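Local coordinates for protein glycoside hydrolase family 5 (Aspergillus oryzae, PDB 6LA0) that hydrolyses glycosidic bonds as a secreted family 5 glycosidase, a rutinosidase that is also predicted to release glucose from 1,3-beta-glucans, at residues G26-E31 with L88-T93; M127-D132 with Q182-E187; F174-G179 with S228-I233; I186-E191 with I233-Q238; P293-E298 with G329-T334. One frame throughout, in Å; residues are numbered along the deposited sequence.

Contact 1: residues G26-E31 with L88-T93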
# COMPACT_ATOMS: atom_id res chain seq x y z
N GLY A 26 5.80 -6.99 0.20
CA GLY A 26 6.34 -8.33 0.31
C GLY A 26 6.99 -8.67 1.63
O GLY A 26 7.61 -9.73 1.74
N TRP A 27 6.87 -7.81 2.65
CA TRP A 27 7.55 -7.97 3.92
C TRP A 27 6.63 -8.53 5.00
O TRP A 27 6.88 -9.63 5.53
CB TRP A 27 8.15 -6.63 4.36
CG TRP A 27 8.83 -6.62 5.70
CD1 TRP A 27 9.61 -7.62 6.25
CD2 TRP A 27 8.82 -5.55 6.65
NE1 TRP A 27 10.07 -7.23 7.49
CE2 TRP A 27 9.60 -5.96 7.76
CE3 TRP A 27 8.22 -4.28 6.68
CZ2 TRP A 27 9.79 -5.15 8.88
CZ3 TRP A 27 8.42 -3.48 7.79
CH2 TRP A 27 9.19 -3.92 8.88
N LEU A 28 5.57 -7.79 5.36
CA LEU A 28 4.59 -8.27 6.32
C LEU A 28 3.30 -8.71 5.65
O LEU A 28 2.40 -9.24 6.33
CB LEU A 28 4.32 -7.19 7.38
CG LEU A 28 5.57 -6.56 8.02
CD1 LEU A 28 5.18 -5.39 8.90
CD2 LEU A 28 6.25 -7.63 8.88
N VAL A 29 3.19 -8.50 4.34
CA VAL A 29 2.14 -9.06 3.48
C VAL A 29 2.85 -9.82 2.38
O VAL A 29 3.74 -9.27 1.72
CB VAL A 29 1.27 -7.94 2.87
CG1 VAL A 29 0.26 -8.51 1.88
CG2 VAL A 29 0.55 -7.13 3.96
N GLN A 30 2.48 -11.08 2.17
CA GLN A 30 3.17 -11.92 1.19
C GLN A 30 2.39 -11.99 -0.11
O GLN A 30 1.17 -12.18 -0.10
CB GLN A 30 3.40 -13.35 1.73
CG GLN A 30 3.95 -13.42 3.16
CD GLN A 30 5.21 -12.61 3.34
OE1 GLN A 30 6.06 -12.55 2.45
NE2 GLN A 30 5.33 -11.96 4.48
N GLU A 31 3.10 -11.84 -1.24
CA GLU A 31 2.52 -11.89 -2.58
C GLU A 31 3.48 -12.61 -3.52
O GLU A 31 4.71 -12.49 -3.38
CB GLU A 31 2.24 -10.48 -3.12
CG GLU A 31 1.26 -9.68 -2.29
CD GLU A 31 1.06 -8.29 -2.84
OE1 GLU A 31 0.83 -8.18 -4.06
OE2 GLU A 31 1.16 -7.33 -2.05
N LEU A 88 7.46 6.09 4.33
CA LEU A 88 7.37 4.65 4.13
C LEU A 88 5.92 4.23 4.28
O LEU A 88 5.30 4.51 5.31
CB LEU A 88 8.25 3.89 5.14
CG LEU A 88 9.75 4.16 5.15
CD1 LEU A 88 10.41 3.47 6.34
CD2 LEU A 88 10.40 3.73 3.84
N ARG A 89 5.37 3.59 3.25
CA ARG A 89 4.08 2.93 3.34
C ARG A 89 4.33 1.45 3.62
O ARG A 89 5.03 0.78 2.85
CB ARG A 89 3.25 3.09 2.07
CG ARG A 89 1.84 2.49 2.17
CD ARG A 89 0.97 2.97 1.00
NE ARG A 89 -0.40 2.46 1.01
CZ ARG A 89 -0.84 1.46 0.25
NH1 ARG A 89 -0.01 0.83 -0.56
NH2 ARG A 89 -2.12 1.08 0.30
N ILE A 90 3.75 0.95 4.70
CA ILE A 90 4.03 -0.39 5.21
C ILE A 90 2.74 -1.18 5.24
O ILE A 90 1.94 -1.06 6.18
CB ILE A 90 4.69 -0.32 6.60
CG1 ILE A 90 5.78 0.76 6.61
CG2 ILE A 90 5.23 -1.71 7.01
CD1 ILE A 90 6.64 0.77 7.85
N PRO A 91 2.48 -2.01 4.23
CA PRO A 91 1.31 -2.90 4.28
C PRO A 91 1.46 -3.99 5.35
O PRO A 91 2.51 -4.61 5.50
CB PRO A 91 1.29 -3.52 2.87
CG PRO A 91 2.00 -2.52 2.01
CD PRO A 91 3.10 -1.98 2.89
N THR A 92 0.37 -4.21 6.09
CA THR A 92 0.29 -5.27 7.09
C THR A 92 -0.98 -6.07 6.86
O THR A 92 -1.96 -5.57 6.29
CB THR A 92 0.28 -4.72 8.53
OG1 THR A 92 -0.94 -4.01 8.77
CG2 THR A 92 1.47 -3.78 8.79
N THR A 93 -0.99 -7.32 7.32
CA THR A 93 -2.24 -8.06 7.30
C THR A 93 -3.01 -7.80 8.59
O THR A 93 -2.46 -7.33 9.59
CB THR A 93 -2.02 -9.57 7.13
OG1 THR A 93 -1.48 -10.10 8.34
CG2 THR A 93 -1.09 -9.87 5.95
O HOH W 1 1.04 -8.91 8.72
O HOH W 2 4.68 -5.46 4.15

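Contact 2: residues M127-D132 with Q182-E187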
# COMPACT_ATOMS: atom_id res chain seq x y z
N MET A 127 11.51 10.13 9.00
CA MET A 127 10.51 9.73 8.02
C MET A 127 9.12 9.69 8.63
O MET A 127 8.94 9.54 9.85
CB MET A 127 10.85 8.37 7.42
CG MET A 127 12.23 8.28 6.76
SD MET A 127 12.44 6.76 5.82
CE MET A 127 14.20 6.81 5.50
N HIS A 128 8.11 9.83 7.76
CA HIS A 128 6.71 9.62 8.12
C HIS A 128 6.32 8.19 7.76
O HIS A 128 6.80 7.65 6.76
CB HIS A 128 5.81 10.61 7.39
CG HIS A 128 4.40 10.66 7.90
ND1 HIS A 128 4.05 11.38 9.02
CD2 HIS A 128 3.26 10.11 7.43
CE1 HIS A 128 2.75 11.26 9.23
NE2 HIS A 128 2.24 10.49 8.28
N ILE A 129 5.44 7.59 8.57
CA ILE A 129 5.04 6.19 8.40
C ILE A 129 3.53 6.12 8.14
O ILE A 129 2.73 6.60 8.95
CB ILE A 129 5.39 5.34 9.63
CG1 ILE A 129 6.87 5.48 10.02
CG2 ILE A 129 5.02 3.87 9.37
CD1 ILE A 129 7.83 4.91 8.99
N ILE A 130 3.15 5.49 7.02
CA ILE A 130 1.77 5.12 6.72
C ILE A 130 1.61 3.65 7.11
O ILE A 130 2.22 2.77 6.50
CB ILE A 130 1.44 5.34 5.23
CG1 ILE A 130 1.41 6.83 4.86
CG2 ILE A 130 0.07 4.75 4.87
CD1 ILE A 130 1.52 7.09 3.36
N VAL A 131 0.81 3.39 8.13
CA VAL A 131 0.53 2.02 8.55
C VAL A 131 -0.72 1.58 7.78
O VAL A 131 -1.80 2.15 7.97
CB VAL A 131 0.35 1.91 10.07
CG1 VAL A 131 0.08 0.47 10.47
CG2 VAL A 131 1.58 2.43 10.79
N ASP A 132 -0.56 0.61 6.88
CA ASP A 132 -1.62 0.22 5.96
C ASP A 132 -2.17 -1.13 6.39
O ASP A 132 -1.42 -2.09 6.55
CB ASP A 132 -1.07 0.21 4.52
CG ASP A 132 -1.84 -0.72 3.58
OD1 ASP A 132 -3.08 -0.67 3.55
OD2 ASP A 132 -1.20 -1.50 2.86
N GLN A 182 2.94 11.63 16.30
CA GLN A 182 2.89 12.60 15.20
C GLN A 182 3.55 12.09 13.92
O GLN A 182 3.54 12.80 12.90
CB GLN A 182 3.54 13.91 15.66
CG GLN A 182 5.04 13.80 15.95
CD GLN A 182 5.33 13.42 17.39
OE1 GLN A 182 4.43 13.04 18.15
NE2 GLN A 182 6.60 13.54 17.79
N SER A 183 4.11 10.89 13.97
CA SER A 183 4.85 10.31 12.86
C SER A 183 4.03 9.35 12.01
O SER A 183 4.56 8.80 11.04
CB SER A 183 6.08 9.55 13.38
OG SER A 183 7.00 10.43 13.99
N TYR A 184 2.76 9.12 12.34
CA TYR A 184 2.01 8.03 11.71
C TYR A 184 0.73 8.52 11.06
O TYR A 184 0.02 9.37 11.60
CB TYR A 184 1.67 6.94 12.73
CG TYR A 184 2.88 6.29 13.36
CD1 TYR A 184 3.52 6.87 14.45
CD2 TYR A 184 3.39 5.10 12.85
CE1 TYR A 184 4.64 6.28 15.02
CE2 TYR A 184 4.51 4.51 13.41
CZ TYR A 184 5.12 5.10 14.50
OH TYR A 184 6.23 4.49 15.04
N THR A 185 0.43 7.95 9.90
CA THR A 185 -0.87 8.06 9.24
C THR A 185 -1.51 6.68 9.20
O THR A 185 -0.85 5.70 8.83
CB THR A 185 -0.68 8.62 7.81
OG1 THR A 185 -0.36 10.01 7.89
CG2 THR A 185 -1.93 8.42 6.95
N ILE A 186 -2.78 6.60 9.59
CA ILE A 186 -3.47 5.31 9.67
C ILE A 186 -4.31 5.09 8.42
O ILE A 186 -5.20 5.89 8.10
CB ILE A 186 -4.33 5.23 10.95
CG1 ILE A 186 -3.43 5.19 12.18
CG2 ILE A 186 -5.22 4.01 10.87
CD1 ILE A 186 -4.17 5.07 13.52
N GLU A 187 -4.02 4.00 7.70
CA GLU A 187 -4.77 3.63 6.49
C GLU A 187 -5.55 2.34 6.75
O GLU A 187 -4.98 1.24 6.71
CB GLU A 187 -3.82 3.46 5.29
CG GLU A 187 -4.52 3.09 3.97
CD GLU A 187 -3.66 3.33 2.73
OE1 GLU A 187 -2.43 3.10 2.81
OE2 GLU A 187 -4.21 3.73 1.68
O HOH W 3 8.29 11.25 11.69

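Contact 3: residues F174-G179 with S228-I233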
# COMPACT_ATOMS: atom_id res chain seq x y z
N PHE A 174 -1.05 1.24 19.03
CA PHE A 174 0.34 1.20 18.54
C PHE A 174 0.88 2.60 18.26
O PHE A 174 1.99 2.95 18.68
CB PHE A 174 0.41 0.33 17.28
CG PHE A 174 1.79 0.22 16.68
CD1 PHE A 174 2.26 1.18 15.77
CD2 PHE A 174 2.62 -0.85 16.99
CE1 PHE A 174 3.53 1.07 15.21
CE2 PHE A 174 3.89 -0.97 16.43
CZ PHE A 174 4.34 -0.01 15.54
N VAL A 175 0.09 3.42 17.55
CA VAL A 175 0.48 4.80 17.27
C VAL A 175 0.59 5.61 18.56
O VAL A 175 1.57 6.33 18.77
CB VAL A 175 -0.52 5.44 16.29
CG1 VAL A 175 -0.25 6.94 16.13
CG2 VAL A 175 -0.50 4.71 14.96
N GLN A 176 -0.41 5.49 19.44
CA GLN A 176 -0.44 6.30 20.65
C GLN A 176 0.75 6.00 21.56
O GLN A 176 1.29 6.91 22.20
CB GLN A 176 -1.75 6.07 21.39
CG GLN A 176 -2.93 6.85 20.82
CD GLN A 176 -2.72 8.35 20.89
OE1 GLN A 176 -2.08 8.94 20.02
NE2 GLN A 176 -3.27 8.99 21.93
N ASN A 177 1.15 4.73 21.66
CA ASN A 177 2.23 4.32 22.54
C ASN A 177 3.57 4.20 21.80
O ASN A 177 4.52 3.62 22.34
CB ASN A 177 1.87 3.00 23.23
CG ASN A 177 0.57 3.11 24.01
OD1 ASN A 177 -0.39 2.37 23.78
ND2 ASN A 177 0.51 4.08 24.90
N SER A 178 3.66 4.77 20.60
CA SER A 178 4.86 4.67 19.80
C SER A 178 6.02 5.49 20.34
O SER A 178 7.17 5.20 19.99
CB SER A 178 4.54 5.11 18.37
OG SER A 178 4.31 6.50 18.34
N GLY A 179 5.77 6.49 21.18
CA GLY A 179 6.77 7.49 21.49
C GLY A 179 6.83 8.64 20.50
O GLY A 179 7.51 9.64 20.76
N SER A 228 -11.81 10.17 18.15
CA SER A 228 -12.21 10.11 19.55
C SER A 228 -11.03 9.88 20.48
O SER A 228 -11.10 10.24 21.66
CB SER A 228 -13.27 9.03 19.76
OG SER A 228 -12.69 7.73 19.88
N VAL A 229 -9.93 9.31 19.98
CA VAL A 229 -8.72 9.13 20.78
C VAL A 229 -7.72 10.25 20.55
O VAL A 229 -7.16 10.79 21.50
CB VAL A 229 -8.09 7.74 20.51
CG1 VAL A 229 -6.78 7.61 21.27
CG2 VAL A 229 -9.05 6.65 20.91
N ASN A 230 -7.46 10.59 19.30
CA ASN A 230 -6.45 11.61 18.98
C ASN A 230 -6.86 12.24 17.65
O ASN A 230 -6.60 11.67 16.58
CB ASN A 230 -5.05 11.01 18.90
CG ASN A 230 -3.96 12.05 18.72
OD1 ASN A 230 -4.21 13.16 18.24
ND2 ASN A 230 -2.73 11.69 19.09
N PRO A 231 -7.50 13.41 17.69
CA PRO A 231 -7.97 14.03 16.43
C PRO A 231 -6.86 14.48 15.50
O PRO A 231 -7.18 14.94 14.39
CB PRO A 231 -8.81 15.22 16.92
CG PRO A 231 -8.32 15.51 18.29
CD PRO A 231 -7.93 14.17 18.87
N ASN A 232 -5.60 14.40 15.91
CA ASN A 232 -4.47 14.87 15.12
C ASN A 232 -3.85 13.79 14.24
O ASN A 232 -3.06 14.13 13.34
CB ASN A 232 -3.40 15.46 16.04
CG ASN A 232 -3.83 16.75 16.67
OD1 ASN A 232 -4.16 17.72 15.98
ND2 ASN A 232 -3.84 16.79 17.99
N ILE A 233 -4.15 12.52 14.48
CA ILE A 233 -3.70 11.41 13.63
C ILE A 233 -4.50 11.43 12.34
O ILE A 233 -5.73 11.28 12.38
CB ILE A 233 -3.87 10.05 14.34
CG1 ILE A 233 -3.07 10.00 15.65
CG2 ILE A 233 -3.51 8.91 13.38
CD1 ILE A 233 -3.37 8.77 16.55

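Contact 4: residues I186-E191 with I233-Q238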
# COMPACT_ATOMS: atom_id res chain seq x y z
N ILE A 186 -2.78 6.60 9.59
CA ILE A 186 -3.47 5.31 9.67
C ILE A 186 -4.31 5.09 8.42
O ILE A 186 -5.20 5.89 8.10
CB ILE A 186 -4.33 5.23 10.95
CG1 ILE A 186 -3.43 5.19 12.18
CG2 ILE A 186 -5.22 4.01 10.87
CD1 ILE A 186 -4.17 5.07 13.52
N GLU A 187 -4.02 4.00 7.70
CA GLU A 187 -4.77 3.63 6.49
C GLU A 187 -5.55 2.34 6.75
O GLU A 187 -4.98 1.24 6.71
CB GLU A 187 -3.82 3.46 5.29
CG GLU A 187 -4.52 3.09 3.97
CD GLU A 187 -3.66 3.33 2.73
OE1 GLU A 187 -2.43 3.10 2.81
OE2 GLU A 187 -4.21 3.73 1.68
N PRO A 188 -6.86 2.43 7.01
CA PRO A 188 -7.61 1.29 7.56
C PRO A 188 -8.12 0.27 6.54
O PRO A 188 -8.77 -0.69 6.95
CB PRO A 188 -8.79 1.99 8.25
CG PRO A 188 -9.04 3.20 7.36
CD PRO A 188 -7.67 3.66 6.94
N MET A 189 -7.83 0.43 5.24
CA MET A 189 -8.17 -0.60 4.26
C MET A 189 -7.38 -0.32 2.98
O MET A 189 -6.73 0.72 2.85
CB MET A 189 -9.67 -0.64 3.98
CG MET A 189 -10.16 0.51 3.11
SD MET A 189 -11.91 0.91 3.31
CE MET A 189 -12.72 -0.63 2.92
N ASN A 190 -7.48 -1.24 2.03
CA ASN A 190 -6.74 -1.16 0.77
C ASN A 190 -7.53 -1.85 -0.32
O ASN A 190 -7.92 -3.01 -0.17
CB ASN A 190 -5.35 -1.79 0.90
CG ASN A 190 -4.59 -1.79 -0.41
OD1 ASN A 190 -4.05 -0.76 -0.82
ND2 ASN A 190 -4.57 -2.93 -1.08
N GLU A 191 -7.77 -1.12 -1.42
CA GLU A 191 -8.41 -1.60 -2.65
C GLU A 191 -9.65 -2.49 -2.44
O GLU A 191 -9.69 -3.61 -2.94
CB GLU A 191 -7.39 -2.28 -3.56
CG GLU A 191 -6.29 -1.33 -4.01
CD GLU A 191 -5.29 -1.97 -4.98
OE1 GLU A 191 -5.41 -3.20 -5.23
OE2 GLU A 191 -4.40 -1.25 -5.50
N ILE A 233 -4.15 12.52 14.48
CA ILE A 233 -3.70 11.41 13.63
C ILE A 233 -4.50 11.43 12.34
O ILE A 233 -5.73 11.28 12.38
CB ILE A 233 -3.87 10.05 14.34
CG1 ILE A 233 -3.07 10.00 15.65
CG2 ILE A 233 -3.51 8.91 13.38
CD1 ILE A 233 -3.37 8.77 16.55
N PRO A 234 -3.86 11.59 11.18
CA PRO A 234 -4.60 11.55 9.91
C PRO A 234 -5.02 10.14 9.51
O PRO A 234 -4.33 9.15 9.80
CB PRO A 234 -3.61 12.14 8.89
CG PRO A 234 -2.52 12.80 9.71
CD PRO A 234 -2.46 11.99 10.98
N VAL A 235 -6.18 10.07 8.85
CA VAL A 235 -6.72 8.83 8.28
C VAL A 235 -6.54 8.89 6.77
O VAL A 235 -6.92 9.88 6.14
CB VAL A 235 -8.20 8.66 8.64
CG1 VAL A 235 -8.82 7.51 7.83
CG2 VAL A 235 -8.39 8.44 10.15
N MET A 236 -6.00 7.81 6.19
CA MET A 236 -5.78 7.71 4.75
C MET A 236 -6.79 6.72 4.16
O MET A 236 -6.80 5.54 4.52
CB MET A 236 -4.34 7.28 4.43
CG MET A 236 -4.02 7.21 2.93
SD MET A 236 -2.26 7.11 2.50
CE MET A 236 -1.76 8.82 2.69
N PHE A 237 -7.65 7.22 3.26
CA PHE A 237 -8.76 6.46 2.69
C PHE A 237 -8.38 6.04 1.28
O PHE A 237 -8.29 6.88 0.38
CB PHE A 237 -10.04 7.32 2.70
CG PHE A 237 -11.28 6.62 2.16
CD1 PHE A 237 -11.38 5.24 2.08
CD2 PHE A 237 -12.37 7.38 1.76
CE1 PHE A 237 -12.54 4.63 1.59
CE2 PHE A 237 -13.53 6.78 1.27
CZ PHE A 237 -13.61 5.40 1.19
N GLN A 238 -8.11 4.75 1.10
CA GLN A 238 -7.91 4.14 -0.22
C GLN A 238 -9.30 3.83 -0.75
O GLN A 238 -9.85 2.75 -0.52
CB GLN A 238 -7.05 2.88 -0.11
CG GLN A 238 -6.22 2.58 -1.37
CD GLN A 238 -7.08 2.34 -2.58
OE1 GLN A 238 -7.75 1.32 -2.67
NE2 GLN A 238 -7.10 3.29 -3.52
O HOH W 4 -8.04 3.29 3.58

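Contact 5: residues P293-E298 with G329-T334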
# COMPACT_ATOMS: atom_id res chain seq x y z
N PRO A 293 -7.19 16.37 0.39
CA PRO A 293 -5.96 16.18 -0.40
C PRO A 293 -5.80 14.74 -0.88
O PRO A 293 -6.45 13.80 -0.41
CB PRO A 293 -4.85 16.56 0.59
CG PRO A 293 -5.41 16.15 1.93
CD PRO A 293 -6.92 16.36 1.84
N VAL A 294 -4.87 14.58 -1.85
CA VAL A 294 -4.64 13.31 -2.54
C VAL A 294 -3.17 12.92 -2.43
O VAL A 294 -2.28 13.76 -2.61
CB VAL A 294 -5.05 13.41 -4.03
CG1 VAL A 294 -4.69 12.12 -4.75
CG2 VAL A 294 -6.53 13.72 -4.17
N PHE A 295 -2.93 11.63 -2.16
CA PHE A 295 -1.60 11.03 -2.13
C PHE A 295 -1.60 9.81 -3.04
O PHE A 295 -2.59 9.07 -3.10
CB PHE A 295 -1.20 10.63 -0.69
CG PHE A 295 0.23 10.13 -0.55
CD1 PHE A 295 1.30 11.02 -0.57
CD2 PHE A 295 0.50 8.79 -0.37
CE1 PHE A 295 2.61 10.57 -0.42
CE2 PHE A 295 1.81 8.32 -0.22
CZ PHE A 295 2.86 9.21 -0.24
N THR A 296 -0.52 9.62 -3.79
CA THR A 296 -0.43 8.50 -4.72
C THR A 296 0.38 7.41 -4.02
O THR A 296 1.59 7.30 -4.19
CB THR A 296 0.21 8.93 -6.05
OG1 THR A 296 -0.48 10.09 -6.57
CG2 THR A 296 0.14 7.80 -7.07
N GLY A 297 -0.31 6.57 -3.25
CA GLY A 297 0.36 5.58 -2.42
C GLY A 297 0.94 4.37 -3.13
O GLY A 297 1.72 3.63 -2.50
N GLU A 298 0.57 4.12 -4.39
CA GLU A 298 1.12 3.01 -5.18
C GLU A 298 1.21 3.41 -6.65
O GLU A 298 0.25 3.94 -7.20
CB GLU A 298 0.24 1.75 -5.08
CG GLU A 298 0.34 1.00 -3.77
CD GLU A 298 -0.40 -0.32 -3.79
OE1 GLU A 298 -0.47 -0.94 -4.86
OE2 GLU A 298 -0.90 -0.76 -2.72
N GLY A 329 2.51 13.91 -3.34
CA GLY A 329 3.65 13.03 -3.45
C GLY A 329 3.27 11.59 -3.76
O GLY A 329 2.11 11.33 -4.12
N SER A 330 4.20 10.66 -3.59
CA SER A 330 3.98 9.30 -4.06
C SER A 330 4.84 8.31 -3.28
O SER A 330 5.87 8.68 -2.70
CB SER A 330 4.30 9.19 -5.56
OG SER A 330 5.68 9.36 -5.77
N CYS A 331 4.40 7.05 -3.28
CA CYS A 331 5.21 5.93 -2.79
C CYS A 331 5.32 4.89 -3.90
O CYS A 331 4.30 4.36 -4.35
CB CYS A 331 4.58 5.27 -1.55
SG CYS A 331 4.85 6.17 -0.00
N TYR A 332 6.54 4.55 -4.29
CA TYR A 332 6.72 3.56 -5.35
C TYR A 332 6.41 2.16 -4.84
O TYR A 332 6.67 1.83 -3.68
CB TYR A 332 8.15 3.63 -5.90
CG TYR A 332 8.32 3.00 -7.27
CD1 TYR A 332 8.10 3.75 -8.43
CD2 TYR A 332 8.70 1.67 -7.40
CE1 TYR A 332 8.25 3.17 -9.70
CE2 TYR A 332 8.86 1.09 -8.67
CZ TYR A 332 8.63 1.84 -9.80
OH TYR A 332 8.79 1.23 -11.04
N TRP A 333 5.86 1.32 -5.72
CA TRP A 333 5.72 -0.12 -5.46
C TRP A 333 6.78 -0.85 -6.29
O TRP A 333 6.63 -0.99 -7.50
CB TRP A 333 4.33 -0.63 -5.83
CG TRP A 333 4.11 -2.02 -5.30
CD1 TRP A 333 4.51 -3.20 -5.87
CD2 TRP A 333 3.48 -2.38 -4.06
NE1 TRP A 333 4.16 -4.26 -5.07
CE2 TRP A 333 3.53 -3.79 -3.96
CE3 TRP A 333 2.88 -1.64 -3.02
CZ2 TRP A 333 3.00 -4.47 -2.87
CZ3 TRP A 333 2.35 -2.34 -1.94
CH2 TRP A 333 2.42 -3.74 -1.87
N THR A 334 7.84 -1.35 -5.64
CA THR A 334 8.02 -1.43 -4.19
C THR A 334 9.53 -1.31 -3.91
O THR A 334 10.32 -1.21 -4.84
CB THR A 334 7.46 -2.75 -3.64
OG1 THR A 334 7.69 -2.84 -2.23
CG2 THR A 334 8.11 -3.94 -4.37

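Contact 1: residues G26-E31 with L88-T93
Leu28 packs along the C-terminal end of strand 88-92, against Ile90, Pro91 and Thr92. Its CB rests against the carbonyl of the strand, 3.7 Å from Pro91 O. The next atom, CG, lies over one face of the Trp27 ring, offset toward its rim, so the two loop side chains pack on each other as well as on the strand. At the tip, CD1 is 4.0 Å from Thr92 CG2 and also touches Ile90 CG2; Leu28 and Thr92 run side by side in the same direction. The Trp27 ring reaches that same Ile90 methyl with CZ3 (3.7 Å to Ile90 CG2), while its NE1 is bonded to Tyr68 O on helix 60-70. Val29 sits farther along, against Pro91 to Thr93. With CG1 anti to the backbone N (chi1 175°), its second methyl is left to press on the backbone: CG2 lies 3.4 Å from Thr92 C and 3.8 Å from Pro91 CB. Two waters complete the join. Water 2 accepts from Leu28 N (2.8 Å) and donates to Pro91 O (2.7 Å); water 1 donates to Leu28 O and accepts from Thr93 N. The loop after strand 19-23 therefore meets strand 88-92 through apolar side chains, and the peptide groups of Leu28, Pro91 and Thr93, buried between them, are satisfied by water rather than by direct strand pairing.

Contact 2: residues M127-D132 with Q182-E187
Strands 128-132 and 184-187 are parallel neighbours in the barrel wall, paired from Ile129 beside Tyr184 to Asp132 beside Glu187, with axes 4.7 Å apart at their closest. Four backbone bonds zip them together: Ile129 N to Ser183 O, Thr185 N to Ile129 O, Val131 N to Thr185 O and Glu187 N to Val131 O. At the start of the pairing, His128 crosses Thr185 at about a right angle. Its NE2 meets Thr185 OG1 at 2.7 Å in a nearly straight bond (170°) lying in the ring plane, and Ser183 O sits above one face of the imidazole. The hydroxyl is gripped a second time by Trp14 NE1, which fixes its place. Ile129, Val131 and Tyr184 share the outer face: Tyr184 CD2 lies 3.8 Å from Ile129 CB and equally far from Val131 CG2, the latter at the ring edge, and the tyrosine goes on to pack against helices 110-125 and 158-176. Ile130, Thr185, Asp132 and Glu187 point to the barrel interior. There the extended Glu187 brings OE1 to 3.6 Å from Ile130 CG2 and 3.9 Å from Asp132 OD1, the two carboxylate planes 63° apart. A salt bridge from Arg89 to Glu187 OE1 probably eases this closeness of like charges; Asp132 OD2 is bonded to His134. Two parallel strands joined through helix 158-176 form the beta-alpha-beta crossover of a TIM barrel, with an apolar outer face and an inner face that turns from Ile130 to the carboxylates of Asp132 and Glu187.

Contact 3: residues F174-G179 with S228-I233
Gln176 and Asn230 cross with their amide planes turned 73° apart, and a single hydrogen bond joins them. Asn230 ND2 donates to Gln176 OE1 at 3.0 Å and almost straight (172°); the acceptor lies in the Asn230 amide plane, whereas the donor is tilted 29° from the carbonyl plane of Gln176. The glutamine chain is bent at chi2, and in this shape OE1 faces the asparagine. The same ND2 is bonded to Tyr11 OH, and the opposite end of the asparagine is also engaged: OD1 accepts from Asn232 N at 3.0 Å, closing an Asx turn. The amide is thus held at both ends and has little freedom to rotate. On one side of this bond Val229 slides past Gln176 in the opposite direction, its CG1 3.8 Å from Gln176 NE2. On another, Ile233 crosses the glutamine obliquely, with CD1 3.7 Å from Gln176 OE1. That methyl also meets Val175 tip to tip, Ile233 CD1 standing 3.6 Å from Val175 CG1. In the turn after the first helix, Val175 O receives both the backbone N and the hydroxyl of Ser178. With its centre about 21 Å from the centre of the chain, the contact joins the C-terminal ends of helices 158-176 and 209-229, neighbours in the outer layer of the barrel, while Val175 and Ile233 lean inward on Tyr184 and Ile186 of strand 184-187.

Contact 4: residues I186-E191 with I233-Q238
Ile186 and Val235 form the single backbone bridge between strands 184-187 and 235-237, the next step round the TIM barrel. This is the tight end: Ile186 N donates to Pro234 O (3.0 Å), and Met236 N returns a bond to Ile186 O (2.8 Å). On the outer side, Ile186 CD1 packs on Ile233 CG2; on the inner side, Glu187 crosses Met236, its OE2 3.7 Å from Met236 CG. Then the backbones part. Pro188 has no N-H to offer, and its CD sits 3.2 Å from Met236 O. Water 4 bridges the two backbones here, donating to Met236 O and Met189 O and accepting from Gln238 N, so three buried backbone groups are satisfied without direct pairing. Beside it Met189 and Phe237 point the same way in a Met-aromatic contact, Met189 SD 4.1 Å from Phe237 CE1. The chains are tied again at the C-terminal mouth of the barrel, within the Asn-Glu motif that family 5 enzymes carry just after strand 184-187. Gln238 is held there by its NE2, bonded to Asp260 O and Ser240 O, and a bend at chi2 (-61°) brings the amide oxygen round: OE1 accepts from Glu191 N at 2.7 Å, in the carbonyl plane and on a lone pair, though bent at the hydrogen (132°).

Contact 5: residues P293-E298 with G329-T334
Cys331 N donates to Thr296 O at 3.0 Å, and Thr296 N to Gly329 O at 3.2 Å; these two bonds bracket the bridge between Thr296 and Ser330, on strands that run nearly parallel (7°). Farther along, strand 294-298 turns to other partners, Gly297 N bonding to Asp260 OD1 and Gly297 O to Asn23 ND2. Glu298 lies alongside Trp333, its carboxylate plane 35° from the ring and Glu298 CD 3.6 Å from Trp333 CE3. Glu298 OE1 stands over one face of the indole and Thr334 CB over the opposite one, both toward the rim. Each carboxylate oxygen has a further partner, OE1 a hydrogen bond with Tyr264 OH and OE2 a salt bridge to Arg89, which together restrain the rotation of the group. Toward the other end the packing is apolar: Cys331 SG meets the Phe295 ring at its edge and in its plane, 3.6 Å from CZ, a sulfur-aromatic contact. Phe295 CE1 comes 3.5 Å from Ser330 N, against the peptide after Gly329, which has no side chain to stand in the way. The pairing links strand 294-303 to strand 329-332, which adjoins strand 19-23; Phe295 meets Trp14 on the inner side, while helix 312-326 covers Thr296 and Ser330 from outside.

In the fold
Contacts 2, 4 and 5 are strand pairings of the barrel wall; contact 1 sets a loop against another wall strand through apolar groups and water. All four are buried or nearly so, whereas contact 3, tying helix ends in the outer layer, lies nearest the surface, with Val229 exposed and Gln176 partly so. Contacts 2 and 4 share strand 184-187, one on each of its edges. Polar chemistry gathers in the barrel centre, where Arg89 of contact 1 reaches Glu187 of contacts 2 and 4, Asn190 of contact 4 and Glu298 of contact 5. Glu191, just after strand 184-187, and Glu298, on strand 294-303, stand where family 5 enzymes carry their catalytic pair, consistent with that role here.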